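Local coordinates for protein E1 (PDB 3VX6) that activates the ubiquitin-like proteins Atg8 and Atg12 as the E1-like enzyme Atg7 of autophagy, this construct being its N-terminal domain, at residues K80-N85 / I120-M125; Q16-S21 / Q52-V57; F204-D209 / L236-S241. All blocks are in the same frame, centred on the assembly; numbering follows the deposited sequence.

Interaction 1 (K80-N85 / I120-M125)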
loop_
_atom_site.group_PDB
_atom_site.type_symbol
_atom_site.label_atom_id
_atom_site.label_comp_id
_atom_site.label_asym_id
_atom_site.label_seq_id
_atom_site.Cartn_x
_atom_site.Cartn_y
_atom_site.Cartn_z
ATOM N N LYS A 80 -6.507 2.248 5.073
ATOM C CA LYS A 80 -6.625 3.689 5.163
ATOM C C LYS A 80 -5.687 4.346 4.172
ATOM O O LYS A 80 -4.493 4.076 4.157
ATOM C CB LYS A 80 -6.315 4.182 6.579
ATOM C CG LYS A 80 -6.613 5.665 6.790
ATOM C CD LYS A 80 -6.729 5.992 8.271
ATOM C CE LYS A 80 -7.044 7.465 8.505
ATOM N NZ LYS A 80 -7.323 7.767 9.946
ATOM N N GLY A 81 -6.250 5.196 3.328
ATOM C CA GLY A 81 -5.455 5.900 2.348
ATOM C C GLY A 81 -5.647 7.376 2.581
ATOM O O GLY A 81 -6.308 7.771 3.541
ATOM N N TYR A 82 -5.073 8.193 1.710
ATOM C CA TYR A 82 -5.201 9.629 1.841
ATOM C C TYR A 82 -5.338 10.272 0.474
ATOM O O TYR A 82 -4.708 9.854 -0.498
ATOM C CB TYR A 82 -3.988 10.206 2.600
ATOM C CG TYR A 82 -3.854 9.653 4.012
ATOM C CD1 TYR A 82 -4.775 9.992 5.018
ATOM C CD2 TYR A 82 -2.864 8.710 4.318
ATOM C CE1 TYR A 82 -4.716 9.395 6.289
ATOM C CE2 TYR A 82 -2.794 8.107 5.578
ATOM C CZ TYR A 82 -3.719 8.446 6.556
ATOM O OH TYR A 82 -3.647 7.806 7.782
ATOM N N LEU A 83 -6.193 11.280 0.394
ATOM C CA LEU A 83 -6.381 11.988 -0.856
ATOM C C LEU A 83 -5.871 13.418 -0.716
ATOM O O LEU A 83 -6.008 14.039 0.326
ATOM C CB LEU A 83 -7.859 11.989 -1.259
ATOM C CG LEU A 83 -8.283 12.957 -2.375
ATOM C CD1 LEU A 83 -7.667 12.561 -3.698
ATOM C CD2 LEU A 83 -9.806 12.963 -2.470
ATOM N N LEU A 84 -5.240 13.912 -1.770
ATOM C CA LEU A 84 -4.749 15.270 -1.797
ATOM C C LEU A 84 -5.313 15.866 -3.087
ATOM O O LEU A 84 -4.661 15.853 -4.124
ATOM C CB LEU A 84 -3.221 15.305 -1.833
ATOM C CG LEU A 84 -2.565 16.647 -1.461
ATOM C CD1 LEU A 84 -1.293 16.801 -2.267
ATOM C CD2 LEU A 84 -3.483 17.823 -1.734
ATOM N N ASN A 85 -6.538 16.372 -3.022
ATOM C CA ASN A 85 -7.156 16.969 -4.189
ATOM C C ASN A 85 -6.732 18.424 -4.384
ATOM O O ASN A 85 -7.127 19.305 -3.610
ATOM C CB ASN A 85 -8.681 16.926 -4.080
ATOM C CG ASN A 85 -9.359 17.528 -5.304
ATOM O OD1 ASN A 85 -9.301 16.955 -6.393
ATOM N ND2 ASN A 85 -9.985 18.697 -5.136
ATOM N N ILE A 120 3.093 0.637 7.438
ATOM C CA ILE A 120 3.921 1.019 6.300
ATOM C C ILE A 120 3.141 0.954 4.996
ATOM O O ILE A 120 3.609 1.427 3.958
ATOM C CB ILE A 120 5.138 0.113 6.172
ATOM C CG1 ILE A 120 4.679 -1.298 5.805
ATOM C CG2 ILE A 120 5.930 0.142 7.465
ATOM C CD1 ILE A 120 5.759 -2.310 5.795
ATOM N N ILE A 121 1.947 0.373 5.061
ATOM C CA ILE A 121 1.094 0.231 3.888
ATOM C C ILE A 121 -0.033 1.238 3.859
ATOM O O ILE A 121 -0.816 1.329 4.797
ATOM C CB ILE A 121 0.465 -1.179 3.810
ATOM C CG1 ILE A 121 1.542 -2.201 3.460
ATOM C CG2 ILE A 121 -0.671 -1.193 2.778
ATOM C CD1 ILE A 121 1.016 -3.594 3.315
ATOM N N SER A 122 -0.109 1.983 2.765
ATOM C CA SER A 122 -1.153 2.973 2.592
ATOM C C SER A 122 -1.222 3.434 1.140
ATOM O O SER A 122 -0.378 3.089 0.322
ATOM C CB SER A 122 -0.885 4.168 3.498
ATOM O OG SER A 122 -1.994 5.037 3.509
ATOM N N PHE A 123 -2.254 4.185 0.805
ATOM C CA PHE A 123 -2.342 4.709 -0.540
ATOM C C PHE A 123 -2.684 6.174 -0.429
ATOM O O PHE A 123 -3.397 6.596 0.477
ATOM C CB PHE A 123 -3.374 3.974 -1.387
ATOM C CG PHE A 123 -4.779 4.146 -0.930
ATOM C CD1 PHE A 123 -5.257 3.442 0.166
ATOM C CD2 PHE A 123 -5.654 4.956 -1.648
ATOM C CE1 PHE A 123 -6.594 3.534 0.538
ATOM C CE2 PHE A 123 -6.990 5.057 -1.289
ATOM C CZ PHE A 123 -7.466 4.346 -0.197
ATOM N N TYR A 124 -2.133 6.937 -1.358
ATOM C CA TYR A 124 -2.300 8.371 -1.419
ATOM C C TYR A 124 -2.761 8.719 -2.829
ATOM O O TYR A 124 -2.273 8.170 -3.825
ATOM C CB TYR A 124 -0.962 9.040 -1.117
ATOM C CG TYR A 124 -0.380 8.647 0.227
ATOM C CD1 TYR A 124 -0.616 9.427 1.363
ATOM C CD2 TYR A 124 0.396 7.484 0.369
ATOM C CE1 TYR A 124 -0.092 9.067 2.607
ATOM C CE2 TYR A 124 0.923 7.110 1.615
ATOM C CZ TYR A 124 0.674 7.912 2.732
ATOM O OH TYR A 124 1.189 7.591 3.974
ATOM N N MET A 125 -3.716 9.625 -2.918
ATOM C CA MET A 125 -4.220 10.011 -4.214
ATOM C C MET A 125 -4.147 11.513 -4.343
ATOM O O MET A 125 -4.504 12.221 -3.423
ATOM C CB MET A 125 -5.673 9.548 -4.360
ATOM C CG MET A 125 -6.291 9.872 -5.697
ATOM S SD MET A 125 -8.003 9.337 -5.797
ATOM C CE MET A 125 -8.701 10.742 -6.656
#
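K80 starts the contact through its backbone: its O accepts a hydrogen bond from S122 OG at 2.8 Å, beside the parallel pairing of Y82 with Y124. G81 comes next, with its CA over one face of the F123 ring, 3.4 Å from the centroid, a CH-pi contact. F123 reaches it because its CG stands between backbone N and carbonyl carbon (chi1 66°), folding the ring across the partner strand. Y82 brackets Y124 in the ladder: its N donates to F123 O, whose position is less certain, while its O accepts from M125 N at 2.6 Å. On the same side of the sheet the Y82 and Y124 rings run side by side, centroids 5.5 Å apart and planes inclined by 34°. L83 and M125 lie together on the other side, with L83 CD1 at 3.6 Å from M125 CG. L84 N turns to M125 O, though the modelled bond is too short for its length to be trusted. The two strands are joined by a helical beta-alpha-beta crossover that includes helix 97-114. Strand 40-47 pairs antiparallel with 78-86, strand 135-144 does the same with 123-130, and helix 21-33 packs on L83 and M125 through L27 and F23.

Interaction 2 (Q16-S21 / Q52-V57)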
loop_
_atom_site.group_PDB
_atom_site.type_symbol
_atom_site.label_atom_id
_atom_site.label_comp_id
_atom_site.label_asym_id
_atom_site.label_seq_id
_atom_site.Cartn_x
_atom_site.Cartn_y
_atom_site.Cartn_z
ATOM N N GLN A 16 -4.243 -1.552 -8.264
ATOM C CA GLN A 16 -4.795 -1.031 -9.509
ATOM C C GLN A 16 -6.004 -0.243 -9.024
ATOM O O GLN A 16 -6.889 -0.788 -8.360
ATOM C CB GLN A 16 -5.239 -2.144 -10.454
ATOM C CG GLN A 16 -5.960 -1.615 -11.683
ATOM C CD GLN A 16 -6.051 -2.633 -12.810
ATOM O OE1 GLN A 16 -6.764 -2.425 -13.793
ATOM N NE2 GLN A 16 -5.319 -3.736 -12.676
ATOM N N SER A 17 -6.026 1.048 -9.320
ATOM C CA SER A 17 -7.129 1.868 -8.866
ATOM C C SER A 17 -8.401 1.589 -9.647
ATOM O O SER A 17 -8.384 1.176 -10.816
ATOM C CB SER A 17 -6.781 3.357 -8.956
ATOM O OG SER A 17 -6.698 3.804 -10.295
ATOM N N PHE A 18 -9.513 1.794 -8.965
ATOM C CA PHE A 18 -10.819 1.620 -9.558
ATOM C C PHE A 18 -11.658 2.689 -8.954
ATOM O O PHE A 18 -12.262 2.498 -7.895
ATOM C CB PHE A 18 -11.396 0.251 -9.236
ATOM C CG PHE A 18 -11.019 -0.781 -10.230
ATOM C CD1 PHE A 18 -11.623 -0.791 -11.482
ATOM C CD2 PHE A 18 -10.012 -1.692 -9.955
ATOM C CE1 PHE A 18 -11.231 -1.689 -12.452
ATOM C CE2 PHE A 18 -9.609 -2.595 -10.914
ATOM C CZ PHE A 18 -10.219 -2.596 -12.173
ATOM N N VAL A 19 -11.661 3.838 -9.613
ATOM C CA VAL A 19 -12.436 4.947 -9.110
ATOM C C VAL A 19 -13.744 5.062 -9.877
ATOM O O VAL A 19 -13.798 5.575 -10.998
ATOM C CB VAL A 19 -11.632 6.261 -9.180
ATOM C CG1 VAL A 19 -10.279 6.065 -8.525
ATOM C CG2 VAL A 19 -11.447 6.694 -10.614
ATOM N N ASP A 20 -14.797 4.537 -9.264
ATOM C CA ASP A 20 -16.119 4.613 -9.852
ATOM C C ASP A 20 -16.426 6.106 -9.922
ATOM O O ASP A 20 -15.965 6.877 -9.071
ATOM C CB ASP A 20 -17.147 3.911 -8.956
ATOM C CG ASP A 20 -18.526 3.850 -9.588
ATOM O OD1 ASP A 20 -19.095 4.923 -9.897
ATOM O OD2 ASP A 20 -19.041 2.725 -9.781
ATOM N N SER A 21 -17.189 6.516 -10.934
ATOM C CA SER A 21 -17.536 7.925 -11.069
ATOM C C SER A 21 -18.133 8.405 -9.749
ATOM O O SER A 21 -18.057 9.589 -9.424
ATOM C CB SER A 21 -18.537 8.135 -12.211
ATOM O OG SER A 21 -19.804 7.589 -11.899
ATOM N N GLN A 52 -11.271 -11.309 -4.087
ATOM C CA GLN A 52 -11.346 -11.060 -5.513
ATOM C C GLN A 52 -10.477 -9.882 -5.937
ATOM O O GLN A 52 -10.858 -8.724 -5.755
ATOM C CB GLN A 52 -12.808 -10.811 -5.911
ATOM C CG GLN A 52 -13.334 -11.743 -6.997
ATOM C CD GLN A 52 -12.592 -11.579 -8.316
ATOM O OE1 GLN A 52 -11.377 -11.802 -8.395
ATOM N NE2 GLN A 52 -13.322 -11.184 -9.364
ATOM N N PHE A 53 -9.311 -10.175 -6.499
ATOM C CA PHE A 53 -8.420 -9.116 -6.967
ATOM C C PHE A 53 -8.789 -8.725 -8.386
ATOM O O PHE A 53 -9.689 -9.313 -8.989
ATOM C CB PHE A 53 -6.948 -9.560 -6.929
ATOM C CG PHE A 53 -6.282 -9.368 -5.591
ATOM C CD1 PHE A 53 -4.904 -9.473 -5.467
ATOM C CD2 PHE A 53 -7.030 -9.065 -4.454
ATOM C CE1 PHE A 53 -4.282 -9.275 -4.235
ATOM C CE2 PHE A 53 -6.413 -8.866 -3.218
ATOM C CZ PHE A 53 -5.040 -8.971 -3.112
ATOM N N THR A 54 -8.098 -7.713 -8.904
ATOM C CA THR A 54 -8.316 -7.237 -10.265
ATOM C C THR A 54 -6.970 -7.259 -10.951
ATOM O O THR A 54 -6.019 -6.624 -10.480
ATOM C CB THR A 54 -8.827 -5.790 -10.307
ATOM O OG1 THR A 54 -8.900 -5.360 -11.676
ATOM C CG2 THR A 54 -7.869 -4.862 -9.551
ATOM N N SER A 55 -6.889 -7.970 -12.069
ATOM C CA SER A 55 -5.628 -8.080 -12.782
ATOM C C SER A 55 -4.500 -8.476 -11.815
ATOM O O SER A 55 -3.392 -7.945 -11.882
ATOM C CB SER A 55 -5.286 -6.766 -13.490
ATOM O OG SER A 55 -6.134 -6.552 -14.603
ATOM N N ASN A 56 -4.812 -9.388 -10.896
ATOM C CA ASN A 56 -3.830 -9.911 -9.950
ATOM C C ASN A 56 -3.277 -9.006 -8.864
ATOM O O ASN A 56 -2.504 -9.465 -8.027
ATOM C CB ASN A 56 -2.651 -10.506 -10.722
ATOM C CG ASN A 56 -3.067 -11.650 -11.594
ATOM O OD1 ASN A 56 -3.603 -12.647 -11.099
ATOM N ND2 ASN A 56 -2.841 -11.520 -12.902
ATOM N N VAL A 57 -3.617 -7.725 -8.883
ATOM C CA VAL A 57 -3.125 -6.853 -7.837
ATOM C C VAL A 57 -4.311 -6.400 -7.017
ATOM O O VAL A 57 -5.449 -6.387 -7.499
ATOM C CB VAL A 57 -2.366 -5.616 -8.387
ATOM C CG1 VAL A 57 -1.088 -6.058 -9.062
ATOM C CG2 VAL A 57 -3.241 -4.831 -9.345
#
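Side-chain packing at the protein surface joins Q16 and F18 to T54, S55 and V57, where a tight turn meets the flank of strand 16-19. The turn is type I', running from T54 to V57, and leads into strand 59-62, the parallel partner of 16-19. S55 and N56 at its corner both have positive phi, and V57 N bonds back to T54 O at 3.1 Å. The bond from T54 N to V57 O, at 3.3 Å, completes the pair and holds the two ends of the turn side by side.

Q16 works along its length. Its CB rests 3.5 Å from V57 CG2, and its chain, with CG anti to the backbone N (chi1 173°), then extends straight on, so that NE2 arrives beside S55 CB. On the way it passes T54 at about a right angle. F18 and T54 meet from opposite directions, the ring offering its CE2 and CZ edge. T54 OG1 sits at that edge, near the ring plane, 3.0 Å from F18 CE2, while T54 CG2 is turned to the same carbon. F18, T54 and S55 also touch a crystal neighbour, so the lattice may influence their exact placement.

A hydroxyl oxygen at the rim of an aromatic ring faces C-H groups, which may be mildly favourable, though at this resolution the closeness carries little weight. The grip between the segments is thus mostly van der Waals, with methyl and methylene groups at its inner end.

Interaction 3 (F204-D209 / L236-S241)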
loop_
_atom_site.group_PDB
_atom_site.type_symbol
_atom_site.label_atom_id
_atom_site.label_comp_id
_atom_site.label_asym_id
_atom_site.label_seq_id
_atom_site.Cartn_x
_atom_site.Cartn_y
_atom_site.Cartn_z
ATOM N N PHE A 204 -0.655 -7.924 -1.571
ATOM C CA PHE A 204 -1.523 -7.149 -2.446
ATOM C C PHE A 204 -1.315 -7.602 -3.860
ATOM O O PHE A 204 -1.742 -6.959 -4.807
ATOM C CB PHE A 204 -1.214 -5.664 -2.343
ATOM C CG PHE A 204 -1.619 -5.062 -1.046
ATOM C CD1 PHE A 204 -2.347 -5.801 -0.124
ATOM C CD2 PHE A 204 -1.283 -3.758 -0.745
ATOM C CE1 PHE A 204 -2.733 -5.248 1.080
ATOM C CE2 PHE A 204 -1.663 -3.190 0.451
ATOM C CZ PHE A 204 -2.391 -3.937 1.371
ATOM N N SER A 205 -0.623 -8.713 -4.015
ATOM C CA SER A 205 -0.413 -9.220 -5.345
ATOM C C SER A 205 -0.797 -10.680 -5.305
ATOM O O SER A 205 -0.585 -11.349 -4.299
ATOM C CB SER A 205 1.051 -9.060 -5.766
ATOM O OG SER A 205 1.257 -9.533 -7.090
ATOM N N HIS A 206 -1.407 -11.145 -6.387
ATOM C CA HIS A 206 -1.795 -12.537 -6.529
ATOM C C HIS A 206 -0.910 -13.079 -7.630
ATOM O O HIS A 206 -1.089 -14.215 -8.079
ATOM C CB HIS A 206 -3.253 -12.680 -6.950
ATOM C CG HIS A 206 -4.211 -12.700 -5.805
ATOM N ND1 HIS A 206 -5.569 -12.857 -5.981
ATOM C CD2 HIS A 206 -4.014 -12.554 -4.475
ATOM C CE1 HIS A 206 -6.168 -12.800 -4.805
ATOM N NE2 HIS A 206 -5.247 -12.616 -3.874
ATOM N N LEU A 207 0.027 -12.245 -8.079
ATOM C CA LEU A 207 0.977 -12.644 -9.104
ATOM C C LEU A 207 1.854 -13.731 -8.502
ATOM O O LEU A 207 2.276 -13.629 -7.352
ATOM C CB LEU A 207 1.835 -11.457 -9.541
ATOM C CG LEU A 207 1.153 -10.488 -10.508
ATOM C CD1 LEU A 207 2.127 -9.400 -10.898
ATOM C CD2 LEU A 207 0.676 -11.237 -11.758
ATOM N N LYS A 208 2.109 -14.784 -9.267
ATOM C CA LYS A 208 2.926 -15.875 -8.764
ATOM C C LYS A 208 4.294 -15.382 -8.294
ATOM O O LYS A 208 5.095 -14.870 -9.077
ATOM C CB LYS A 208 3.088 -16.951 -9.836
ATOM N N ASP A 209 4.523 -15.530 -6.991
ATOM C CA ASP A 209 5.765 -15.172 -6.319
ATOM C C ASP A 209 6.251 -13.751 -6.456
ATOM O O ASP A 209 7.388 -13.431 -6.102
ATOM C CB ASP A 209 6.873 -16.136 -6.728
ATOM C CG ASP A 209 6.592 -17.546 -6.273
ATOM O OD1 ASP A 209 5.995 -17.710 -5.181
ATOM O OD2 ASP A 209 6.967 -18.486 -7.004
ATOM N N LEU A 236 0.510 -14.291 2.167
ATOM C CA LEU A 236 -0.754 -14.999 2.072
ATOM C C LEU A 236 -1.672 -14.463 0.988
ATOM O O LEU A 236 -1.843 -13.254 0.826
ATOM C CB LEU A 236 -1.473 -14.993 3.420
ATOM C CG LEU A 236 -0.747 -15.832 4.469
ATOM C CD1 LEU A 236 0.460 -15.062 4.984
ATOM C CD2 LEU A 236 -1.690 -16.163 5.610
ATOM N N ARG A 237 -2.258 -15.393 0.247
ATOM C CA ARG A 237 -3.177 -15.076 -0.837
ATOM C C ARG A 237 -4.383 -16.018 -0.793
ATOM O O ARG A 237 -4.246 -17.224 -0.566
ATOM C CB ARG A 237 -2.477 -15.228 -2.199
ATOM C CG ARG A 237 -1.574 -14.071 -2.640
ATOM C CD ARG A 237 -0.116 -14.262 -2.233
ATOM N NE ARG A 237 0.765 -13.290 -2.881
ATOM C CZ ARG A 237 1.212 -13.388 -4.130
ATOM N NH1 ARG A 237 0.866 -14.422 -4.884
ATOM N NH2 ARG A 237 2.006 -12.451 -4.629
ATOM N N SER A 238 -5.572 -15.477 -1.004
ATOM C CA SER A 238 -6.754 -16.326 -1.013
ATOM C C SER A 238 -6.684 -17.094 -2.339
ATOM O O SER A 238 -7.409 -18.047 -2.582
ATOM C CB SER A 238 -8.015 -15.459 -0.939
ATOM O OG SER A 238 -8.005 -14.470 -1.952
ATOM N N ASP A 239 -5.743 -16.658 -3.164
ATOM C CA ASP A 239 -5.474 -17.178 -4.499
ATOM C C ASP A 239 -4.907 -18.606 -4.622
ATOM O O ASP A 239 -4.969 -19.197 -5.702
ATOM C CB ASP A 239 -4.494 -16.215 -5.173
ATOM C CG ASP A 239 -4.464 -16.361 -6.669
ATOM O OD1 ASP A 239 -3.382 -16.164 -7.271
ATOM O OD2 ASP A 239 -5.530 -16.657 -7.248
ATOM N N GLU A 240 -4.362 -19.152 -3.535
ATOM C CA GLU A 240 -3.709 -20.471 -3.553
ATOM C C GLU A 240 -2.246 -20.163 -3.855
ATOM O O GLU A 240 -1.381 -21.037 -3.811
ATOM C CB GLU A 240 -4.233 -21.387 -4.668
ATOM C CG GLU A 240 -5.686 -21.768 -4.556
ATOM C CD GLU A 240 -6.018 -22.332 -3.195
ATOM O OE1 GLU A 240 -5.418 -23.366 -2.827
ATOM O OE2 GLU A 240 -6.873 -21.734 -2.500
ATOM N N SER A 241 -1.993 -18.898 -4.178
ATOM C CA SER A 241 -0.658 -18.420 -4.508
ATOM C C SER A 241 0.158 -18.012 -3.283
ATOM O O SER A 241 1.297 -17.561 -3.430
ATOM C CB SER A 241 -0.755 -17.218 -5.448
ATOM O OG SER A 241 -1.322 -16.104 -4.778
HETATM O O HOH W 1 2.988 -17.062 -5.545
#
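R237 departs with CG beside its backbone N (chi1 -80°) and then bends at chi2 (92°), which carries its guanidinium along the segment 204-209 and past the H206 ring in the opposite direction. The group meets L207 end-on: NH1 and NH2 both donate to L207 O, each at 3.0 Å, with that oxygen practically in the guanidinium plane. NH2 approaches in the carbonyl plane, whereas NH1 comes from well above it. A third bond, from R237 NH1 to S241 OG at 2.8 Å, and a salt bridge from NH2 to D203 help fix the rotation of the group. H206 CA lies over one guanidinium face, offset toward the rim.

The segments follow strands 198-202 and 231-236, parallel neighbours in a mixed sheet linked by a beta-alpha-beta crossover through helix 215-225. One is shaped by an ST turn, in which S205 OG accepts from L207 N at 3.1 Å and also bonds to I210 O; the other by a type I turn from R237 to E240.

That turn brings D239 over H206. D239 CB sits above the middle of the imidazole, 3.6 Å from its centroid, and the carboxylate lies nearly parallel to the ring. R237 CG touches the same histidine at CD2, 3.4 Å away. Beyond them a water bridges the segments, accepting from D209 N at 2.6 Å and donating to S241 O at 2.8 Å.

Interaction 2 lies between the others in space, its centre 15 Å from each, while the centres of interactions 1 and 3 are 23 Å apart. Its turn meets interaction 3 directly: N56 O is 2.6 Å from H206 N, a probable hydrogen bond, and the F53 ring stacks on that of H206. N56 CB also packs on L207 CD2 at 3.6 Å. Loop 52-57 thereby links strand 16-19 to the loop 204-209. The direct junction between interactions 1 and 3 is I121 against F204, just before the parallel strand pairing. Interactions 1 and 2 come no nearer than about 5 Å between nearest atoms. Along the chain the contacts come one after another in the order 2, 1, 3.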